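Local atomic coordinates of DUF2666 domain-containing protein (Pyrococcus furiosus, PDB entry 3V68), a protein that is of unknown molecular function, belongs to the DUF2666 family and probably binds double-stranded DNA. Residues M152-D155 with E156-L160; L167-I170 with N171-A174. All blocks are in the same frame, centred on the assembly; numbering follows the deposited sequence.

Contact 1: M152-D155 with E156-L160; sequences MIID and EKTPL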
loop_
_atom_site.group_PDB
_atom_site.type_symbol
_atom_site.label_atom_id
_atom_site.label_comp_id
_atom_site.label_asym_id
_atom_site.label_seq_id
_atom_site.Cartn_x
_atom_site.Cartn_y
_atom_site.Cartn_z
ATOM N N MET A 152 -8.817 8.181 -13.954
ATOM C CA MET A 152 -8.998 9.597 -14.249
ATOM C C MET A 152 -7.952 10.111 -15.223
ATOM O O MET A 152 -6.851 9.563 -15.325
ATOM C CB MET A 152 -9.007 10.450 -12.974
ATOM C CG MET A 152 -7.685 10.551 -12.273
ATOM S SD MET A 152 -7.820 11.500 -10.753
ATOM C CE MET A 152 -6.255 11.061 -10.036
ATOM N N ILE A 153 -8.327 11.162 -15.942
ATOM C CA ILE A 153 -7.417 11.908 -16.795
ATOM C C ILE A 153 -6.604 12.861 -15.922
ATOM O O ILE A 153 -7.135 13.444 -14.973
ATOM C CB ILE A 153 -8.209 12.717 -17.862
ATOM C CG1 ILE A 153 -9.141 11.803 -18.680
ATOM C CG2 ILE A 153 -7.279 13.550 -18.750
ATOM C CD1 ILE A 153 -8.485 10.571 -19.305
ATOM N N ILE A 154 -5.321 13.009 -16.241
ATOM C CA ILE A 154 -4.443 13.930 -15.523
ATOM C C ILE A 154 -4.195 15.199 -16.343
ATOM O O ILE A 154 -3.701 15.134 -17.475
ATOM C CB ILE A 154 -3.103 13.264 -15.112
ATOM C CG1 ILE A 154 -3.359 12.076 -14.173
ATOM C CG2 ILE A 154 -2.176 14.280 -14.443
ATOM C CD1 ILE A 154 -2.145 11.196 -13.924
ATOM N N ASP A 155 -4.562 16.335 -15.753
ATOM C CA ASP A 155 -4.341 17.664 -16.320
ATOM C C ASP A 155 -3.225 18.378 -15.575
ATOM O O ASP A 155 -2.715 17.889 -14.563
ATOM C CB ASP A 155 -5.608 18.519 -16.181
ATOM C CG ASP A 155 -6.658 18.201 -17.221
ATOM O OD1 ASP A 155 -6.321 17.632 -18.283
ATOM O OD2 ASP A 155 -7.834 18.544 -16.976
ATOM N N GLU A 156 -2.866 19.556 -16.076
ATOM C CA GLU A 156 -1.938 20.445 -15.389
ATOM C C GLU A 156 -2.580 20.992 -14.110
ATOM O O GLU A 156 -1.881 21.449 -13.202
ATOM C CB GLU A 156 -1.515 21.595 -16.313
ATOM C CG GLU A 156 -0.767 21.165 -17.582
ATOM C CD GLU A 156 -1.664 20.492 -18.617
ATOM O OE1 GLU A 156 -2.803 20.965 -18.833
ATOM O OE2 GLU A 156 -1.226 19.484 -19.214
ATOM N N LYS A 157 -3.911 20.932 -14.049
ATOM C CA LYS A 157 -4.673 21.434 -12.903
ATOM C C LYS A 157 -5.120 20.321 -11.947
ATOM O O LYS A 157 -5.850 20.582 -10.985
ATOM C CB LYS A 157 -5.888 22.250 -13.374
ATOM C CG LYS A 157 -5.601 23.355 -14.412
ATOM C CD LYS A 157 -4.761 24.507 -13.856
ATOM C CE LYS A 157 -3.288 24.384 -14.247
ATOM N NZ LYS A 157 -2.431 25.407 -13.583
ATOM N N THR A 158 -4.692 19.087 -12.217
ATOM C CA THR A 158 -4.995 17.958 -11.336
ATOM C C THR A 158 -4.118 18.022 -10.084
ATOM O O THR A 158 -2.892 18.037 -10.191
ATOM C CB THR A 158 -4.786 16.597 -12.048
ATOM O OG1 THR A 158 -5.517 16.579 -13.280
ATOM C CG2 THR A 158 -5.260 15.437 -11.168
ATOM N N PRO A 159 -4.741 18.066 -8.892
ATOM C CA PRO A 159 -3.958 18.020 -7.657
ATOM C C PRO A 159 -3.198 16.703 -7.558
ATOM O O PRO A 159 -3.782 15.634 -7.776
ATOM C CB PRO A 159 -5.021 18.099 -6.556
ATOM C CG PRO A 159 -6.237 18.655 -7.219
ATOM C CD PRO A 159 -6.188 18.160 -8.626
ATOM N N LEU A 160 -1.904 16.784 -7.258
ATOM C CA LEU A 160 -1.074 15.591 -7.106
ATOM C C LEU A 160 -1.614 14.671 -6.024
ATOM O O LEU A 160 -1.598 13.451 -6.174
ATOM C CB LEU A 160 0.383 15.967 -6.813
ATOM C CG LEU A 160 1.407 15.855 -7.953
ATOM C CD1 LEU A 160 0.842 16.240 -9.321
ATOM C CD2 LEU A 160 2.665 16.651 -7.636
HETATM O O HOH W 1 -1.282 17.989 -12.280
#
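D155 and T158 face each other across a tight turn, and two direct hydrogen bonds join them. In the stronger one the backbone N of D155 donates to T158 OG1 at 2.7 Å. It is nearly straight, with an N-H...O angle of 163°. The first torsion of T158 explains it: OG1 lies anti to the threonine's carbonyl carbon and beside its own backbone N (chi1 -53°), which turns the hydroxyl back into the mouth of the turn. The second bond is weak. It runs between the backbones, from T158 N to D155 O at 3.3 Å, and closes the turn.

A water adds a third link. It donates to D155 O at 2.7 Å and to T158 O at 2.6 Å, tying the two carbonyls together. D155 O therefore receives both the weak amide bond and the water.

Carbon contacts to the hydroxyl are few. CB of D155 lies 3.5 Å from T158 OG1. CG2 of I154 comes no closer than 4.2 Å to the same oxygen. The buried I154 packs instead on I163 of helix 160-181. The like-charged carboxylates of D155 and E156 are near but not touching, with D155 OD1 4.9 Å from E156 OE1.

M152 bonds through its backbone to I137 of the antiparallel strand 136-143, and I154 to D135, just before it. P159 is the N-cap of helix 160-181. The arrangement is a type I beta turn from D155 to T158, reinforced by a threonine hydroxyl, in the connection from edge strand 146-153 to that helix.

Contact 2: L167-I170 with N171-A174; sequences LASI and NETA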
loop_
_atom_site.group_PDB
_atom_site.type_symbol
_atom_site.label_atom_id
_atom_site.label_comp_id
_atom_site.label_asym_id
_atom_site.label_seq_id
_atom_site.Cartn_x
_atom_site.Cartn_y
_atom_site.Cartn_z
ATOM N N LEU A 167 -4.378 6.237 -6.522
ATOM C CA LEU A 167 -3.392 5.162 -6.438
ATOM C C LEU A 167 -3.558 4.347 -5.152
ATOM O O LEU A 167 -3.497 3.118 -5.181
ATOM C CB LEU A 167 -1.970 5.717 -6.545
ATOM C CG LEU A 167 -1.553 6.301 -7.898
ATOM C CD1 LEU A 167 -0.219 7.004 -7.748
ATOM C CD2 LEU A 167 -1.473 5.219 -8.969
ATOM N N ALA A 168 -3.792 5.032 -4.034
ATOM C CA ALA A 168 -4.041 4.363 -2.757
ATOM C C ALA A 168 -5.316 3.517 -2.796
ATOM O O ALA A 168 -5.344 2.405 -2.256
ATOM C CB ALA A 168 -4.098 5.385 -1.616
ATOM N N SER A 169 -6.355 4.052 -3.437
ATOM C CA SER A 169 -7.625 3.346 -3.608
ATOM C C SER A 169 -7.460 2.090 -4.463
ATOM O O SER A 169 -8.028 1.045 -4.153
ATOM C CB SER A 169 -8.676 4.271 -4.226
ATOM O OG SER A 169 -9.959 3.668 -4.187
ATOM N N ILE A 170 -6.671 2.198 -5.532
ATOM C CA ILE A 170 -6.376 1.047 -6.386
ATOM C C ILE A 170 -5.608 -0.011 -5.596
ATOM O O ILE A 170 -5.905 -1.203 -5.690
ATOM C CB ILE A 170 -5.606 1.465 -7.656
ATOM C CG1 ILE A 170 -6.539 2.240 -8.590
ATOM C CG2 ILE A 170 -5.018 0.240 -8.376
ATOM C CD1 ILE A 170 -5.831 3.030 -9.671
ATOM N N ASN A 171 -4.645 0.429 -4.788
ATOM C CA ASN A 171 -3.903 -0.492 -3.943
ATOM C C ASN A 171 -4.837 -1.242 -2.997
ATOM O O ASN A 171 -4.699 -2.449 -2.810
ATOM C CB ASN A 171 -2.831 0.255 -3.146
ATOM C CG ASN A 171 -1.982 -0.673 -2.306
ATOM O OD1 ASN A 171 -1.909 -0.534 -1.075
ATOM N ND2 ASN A 171 -1.333 -1.623 -2.956
ATOM N N GLU A 172 -5.793 -0.521 -2.418
ATOM C CA GLU A 172 -6.763 -1.130 -1.510
ATOM C C GLU A 172 -7.591 -2.201 -2.202
ATOM O O GLU A 172 -7.828 -3.259 -1.634
ATOM C CB GLU A 172 -7.647 -0.060 -0.871
ATOM C CG GLU A 172 -6.911 0.708 0.212
ATOM C CD GLU A 172 -7.556 2.031 0.556
ATOM O OE1 GLU A 172 -8.430 2.498 -0.210
ATOM O OE2 GLU A 172 -7.170 2.601 1.602
ATOM N N THR A 173 -7.995 -1.942 -3.443
ATOM C CA THR A 173 -8.723 -2.941 -4.224
ATOM C C THR A 173 -7.875 -4.193 -4.415
ATOM O O THR A 173 -8.351 -5.319 -4.215
ATOM C CB THR A 173 -9.149 -2.379 -5.589
ATOM O OG1 THR A 173 -10.192 -1.418 -5.390
ATOM C CG2 THR A 173 -9.646 -3.490 -6.533
ATOM N N ALA A 174 -6.617 -3.988 -4.795
ATOM C CA ALA A 174 -5.709 -5.103 -5.021
ATOM C C ALA A 174 -5.529 -5.939 -3.761
ATOM O O ALA A 174 -5.660 -7.156 -3.805
ATOM C CB ALA A 174 -4.360 -4.612 -5.544
#
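The carbonyl oxygen of A168 takes the backbone N-H of E172 at 3.0 Å, and carbon atoms of two side chains gather round it. CB of N171 lies 3.4 Å from this oxygen. CG of E172 is equally near.

Three further backbone bonds repeat the pattern. N171 N donates to L167 O, T173 N to S169 O and A174 N to I170 O. In all four the donor is tilted out of the carbonyl plane, by 17° to 25°.

The side chains lie along this ladder. E172 is extended beyond CG and runs back beside the preceding turn, where OE1 comes 3.6 Å from CA of S169. The same OE1 is hydrogen-bonded to the hydroxyl of S241, outside the segments. On T173, OG1 sits beside the residue's own N (chi1 -71°), which brings it 3.5 Å from S169 O. K150 of strand 146-153 bonds to both S169 OG and T173 OG1, and thus bridges two hydroxyls. ND2 of the buried N171 makes a weak hydrogen bond to S37 OG.

The nonpolar side chains pack on other elements. I170 rests on V36, I137 and F139, and L167 on V40 and I137. These are consecutive turns of a regular alpha helix, with i to i+4 bonding, in the buried part of helix 160-181 packed between the antiparallel sheet and helix 26-43.

Contacts 1 and 2 lie in series along the chain, with centres about 18 Å apart. Their nearest atoms are about 6 Å apart and do not touch. Contact 1 is at the surface, where edge strand 146-153 gives way to helix 160-181. Contact 2 is in the buried body of that same helix. The chemistry follows the place. The turn relies on a side-chain hydroxyl and a water, whereas the helix relies on repeated backbone bonds. Contact 1 begins in the edge strand itself, and contact 2 packs against the sheet. Most residues of the turn are exposed, while most of those in the helix turns are buried in the interior.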